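Local coordinates for devB protein (Vibrio cholerae O1 biovar eltor str. N16961, PDB 1Y89) that probably hydrolyses 6-phosphogluconolactone to 6-phosphogluconate, a step of the pentose phosphate pathway, at residues 164-167 and 168-171; 117-120 and 121-125. All coordinates share one frame; numbering follows the deposited sequence.

How the interactions relate
Both interactions are local and sit at places where the chain changes direction. Interaction 2 comes first in sequence, at the C-terminal end of helix 108-122, where the chain passes into the short strand 125-126; interaction 1 follows, in the loop between the antiparallel strands 161-165 and 172-176. Those two strands form one margin of the mixed eight-stranded sheet, 161-165 being the outermost strand within the chain, whereas helix 108-122 packs against strand 62-70 of the same sheet through Trp65. The centres lie 28 Å apart and the nearest atoms about 13 Å, without touching, so the helix end and the strand-connecting loop shape separate parts of the same fold. A phosphate ion is bound near His166 in interaction 1.

Interaction 1. Residues 164-167 and 168-171; sequences ASHP and ESGQ
Ser165 and Gln171 meet where strand 161-165 ends: the Ser165 CA hydrogen approaches the Gln171 carbonyl, with CA 3.4 Å from O. The same Gln171 O receives the backbone N-H of His166 in a nearly straight bond (N to O 2.8 Å, 172° at the hydrogen), much the stronger of the two contacts. His166 holds the turn through its backbone and its ring. Its carbonyl O accepts from Gly170 N at 2.8 Å. With CG trans to the backbone N (chi1 -166°), the ring brings its ND1 edge up to the Glu168 backbone. There ND1 accepts from Glu168 N at 3.0 Å, the donor lying somewhat out of the ring plane. A phosphate ion, probably from the crystallisation liquor, lies about 4 Å from this side chain, and Phe149 meets the ring edge-to-face. Pro167 comes next, its CD 3.4 Å above one face of the imidazole, near the rim. Ser169 OG, 3.4 Å from His166 CB, closes an ST turn by accepting from Gln171 N. Outside the loop, Gln171 is held through its amide by Arg173 and Glu78. The bond at ND1 thus fixes the rotation of the imidazole, while the main-chain bonds on His166 N and O lock the turn around it.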
loop_
_atom_site.group_PDB
_atom_site.type_symbol
_atom_site.label_atom_id
_atom_site.label_comp_id
_atom_site.label_asym_id
_atom_site.label_seq_id
_atom_site.Cartn_x
_atom_site.Cartn_y
_atom_site.Cartn_z
ATOM N N ALA A 164 11.808 5.764 29.730
ATOM C CA ALA A 164 12.485 6.813 28.980
ATOM C C ALA A 164 12.129 8.179 29.571
ATOM O O ALA A 164 11.067 8.340 30.148
ATOM C CB ALA A 164 12.060 6.758 27.500
ATOM N N SER A 165 13.016 9.164 29.464
ATOM C CA SER A 165 12.608 10.509 29.901
ATOM C C SER A 165 12.613 11.432 28.712
ATOM O O SER A 165 13.512 11.364 27.857
ATOM C CB SER A 165 13.464 11.030 31.048
ATOM O OG SER A 165 14.722 11.375 30.567
ATOM N N HIS A 166 11.564 12.239 28.605
ATOM C CA HIS A 166 11.480 13.183 27.516
ATOM C C HIS A 166 12.736 14.087 27.570
ATOM O O HIS A 166 13.074 14.627 28.632
ATOM C CB HIS A 166 10.211 14.016 27.622
ATOM C CG HIS A 166 9.905 14.767 26.369
ATOM N ND1 HIS A 166 10.564 15.927 26.023
ATOM C CD2 HIS A 166 9.042 14.503 25.354
ATOM C CE1 HIS A 166 10.124 16.347 24.849
ATOM N NE2 HIS A 166 9.190 15.507 24.424
ATOM N N PRO A 167 13.428 14.254 26.434
ATOM C CA PRO A 167 14.675 15.009 26.452
ATOM C C PRO A 167 14.499 16.495 26.778
ATOM O O PRO A 167 15.455 17.137 27.226
ATOM C CB PRO A 167 15.235 14.847 25.037
ATOM C CG PRO A 167 14.307 13.923 24.329
ATOM C CD PRO A 167 13.090 13.715 25.104
ATOM N N GLU A 168 13.301 17.031 26.562
ATOM C CA GLU A 168 13.061 18.445 26.855
ATOM C C GLU A 168 12.578 18.704 28.288
ATOM O O GLU A 168 13.083 19.607 28.976
ATOM C CB GLU A 168 12.079 19.042 25.839
ATOM C CG GLU A 168 11.970 20.615 25.914
ATOM C CD GLU A 168 13.164 21.347 25.255
ATOM O OE1 GLU A 168 14.030 20.667 24.672
ATOM O OE2 GLU A 168 13.214 22.605 25.291
ATOM N N SER A 169 11.600 17.912 28.735
ATOM C CA SER A 169 10.919 18.167 30.019
ATOM C C SER A 169 11.349 17.219 31.135
ATOM O O SER A 169 11.161 17.510 32.314
ATOM C CB SER A 169 9.402 18.028 29.823
ATOM O OG SER A 169 9.119 16.658 29.518
ATOM N N GLY A 170 11.936 16.080 30.775
ATOM C CA GLY A 170 12.290 15.080 31.757
ATOM C C GLY A 170 11.101 14.223 32.148
ATOM O O GLY A 170 11.222 13.329 32.979
ATOM N N GLN A 171 9.956 14.457 31.522
ATOM C CA GLN A 171 8.762 13.688 31.829
ATOM C C GLN A 171 9.055 12.215 31.546
ATOM O O GLN A 171 9.562 11.871 30.473
ATOM C CB GLN A 171 7.601 14.146 30.944
ATOM C CG GLN A 171 6.300 13.332 31.174
ATOM C CD GLN A 171 5.317 13.532 30.046
ATOM O OE1 GLN A 171 5.634 13.306 28.860
ATOM N NE2 GLN A 171 4.130 14.025 30.395
#

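Interaction 2. Residues 117-120 and 121-125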
loop_
_atom_site.group_PDB
_atom_site.type_symbol
_atom_site.label_atom_id
_atom_site.label_comp_id
_atom_site.label_asym_id
_atom_site.label_seq_id
_atom_site.Cartn_x
_atom_site.Cartn_y
_atom_site.Cartn_z
ATOM N N GLN A 117 5.894 -8.318 30.757
ATOM C CA GLN A 117 5.462 -9.688 31.075
ATOM C C GLN A 117 4.051 -9.878 30.521
ATOM O O GLN A 117 3.738 -10.948 30.016
ATOM C CB GLN A 117 5.436 -9.935 32.587
ATOM C CG GLN A 117 6.775 -9.806 33.297
ATOM C CD GLN A 117 7.846 -10.783 32.777
ATOM O OE1 GLN A 117 8.540 -10.517 31.765
ATOM N NE2 GLN A 117 8.020 -11.888 33.494
ATOM N N ALA A 118 3.215 -8.827 30.616
ATOM C CA ALA A 118 1.831 -8.874 30.118
ATOM C C ALA A 118 1.800 -9.137 28.589
ATOM O O ALA A 118 1.025 -9.998 28.103
ATOM C CB ALA A 118 1.068 -7.564 30.462
HETATM N N MSE A 119 2.664 -8.446 27.843
HETATM C CA MSE A 119 2.751 -8.668 26.380
HETATM C C MSE A 119 3.243 -10.084 26.074
HETATM O O MSE A 119 2.640 -10.779 25.238
HETATM C CB MSE A 119 3.665 -7.647 25.704
HETATM C CG MSE A 119 3.094 -6.239 25.662
HETATM SE SE MSE A 119 4.355 -5.163 24.587
HETATM C CE MSE A 119 5.796 -4.903 25.936
ATOM N N ALA A 120 4.320 -10.510 26.764
ATOM C CA ALA A 120 4.894 -11.832 26.550
ATOM C C ALA A 120 3.913 -12.944 26.879
ATOM O O ALA A 120 3.971 -14.032 26.260
ATOM C CB ALA A 120 6.198 -12.021 27.382
ATOM N N HIS A 121 3.042 -12.701 27.868
ATOM C CA HIS A 121 2.109 -13.735 28.320
ATOM C C HIS A 121 1.023 -14.056 27.280
ATOM O O HIS A 121 0.751 -15.221 27.010
ATOM C CB HIS A 121 1.457 -13.396 29.670
ATOM C CG HIS A 121 0.576 -14.489 30.203
ATOM N ND1 HIS A 121 1.056 -15.737 30.541
ATOM C CD2 HIS A 121 -0.756 -14.525 30.444
ATOM C CE1 HIS A 121 0.066 -16.488 30.995
ATOM N NE2 HIS A 121 -1.048 -15.781 30.930
ATOM N N VAL A 122 0.423 -13.035 26.700
ATOM C CA VAL A 122 -0.786 -13.280 25.922
ATOM C C VAL A 122 -0.654 -13.099 24.421
ATOM O O VAL A 122 -1.485 -13.620 23.672
ATOM C CB VAL A 122 -2.018 -12.504 26.441
ATOM C CG1 VAL A 122 -2.240 -12.794 27.936
ATOM C CG2 VAL A 122 -1.909 -11.023 26.179
ATOM N N ILE A 123 0.388 -12.396 23.984
ATOM C CA ILE A 123 0.577 -12.196 22.540
ATOM C C ILE A 123 1.483 -13.302 22.002
ATOM O O ILE A 123 2.572 -13.526 22.541
ATOM C CB ILE A 123 1.206 -10.806 22.211
ATOM C CG1 ILE A 123 0.416 -9.675 22.874
ATOM C CG2 ILE A 123 1.278 -10.580 20.676
ATOM C CD1 ILE A 123 1.088 -8.270 22.745
ATOM N N PRO A 124 1.061 -13.991 20.922
ATOM C CA PRO A 124 1.947 -15.033 20.371
ATOM C C PRO A 124 3.330 -14.465 20.109
ATOM O O PRO A 124 3.467 -13.325 19.632
ATOM C CB PRO A 124 1.270 -15.404 19.048
ATOM C CG PRO A 124 -0.197 -15.096 19.292
ATOM C CD PRO A 124 -0.187 -13.853 20.152
ATOM N N THR A 125 4.355 -15.251 20.429
ATOM C CA THR A 125 5.732 -14.781 20.338
ATOM C C THR A 125 6.493 -15.460 19.202
ATOM O O THR A 125 6.064 -16.501 18.677
ATOM C CB THR A 125 6.474 -15.049 21.648
ATOM O OG1 THR A 125 6.379 -16.453 21.944
ATOM C CG2 THR A 125 5.836 -14.254 22.797
HETATM O O HOH W 1 2.556 -15.566 24.336
#
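Gln117 and His121 begin the set of backbone hydrogen bonds that finish helix 108-122. His121 N donates to Gln117 O at 2.9 Å, and Ile123 N donates to Met119 O at 3.0 Å with an angle of 155° at the hydrogen. Between these two bonds the pattern slackens: Val122 N reaches Ala118 O only weakly, at 3.4 Å, and His121 N adds a second weak bond to that same oxygen. A water joins the last turn to the residue that follows it, lying within hydrogen-bonding distance of both Ala120 O (2.8 Å) and Ile123 O (2.7 Å). Thr125 CG2 makes a looser approach to Ala120 O, at 3.9 Å.

The apolar contacts lie on the buried side. Met119, present as selenomethionine, and Ile123 run side by side and point the same way, with Met119 CB 4.0 Å from Ile123 CD1. In Ile123, CG1 is trans to the carbonyl carbon (chi1 -52°), which keeps this branch alongside Met119 O and carries CD1 on to the Met119 chain. Trp65, Pro130 and Phe132 touch both residues.

Ile123 is the first residue to leave helical backbone angles, yet its N-H still completes an i to i+4 bond: a helix C-terminus, hydrated at its end, where the chain leads through Pro124 into the two-stranded antiparallel hairpin 125-130.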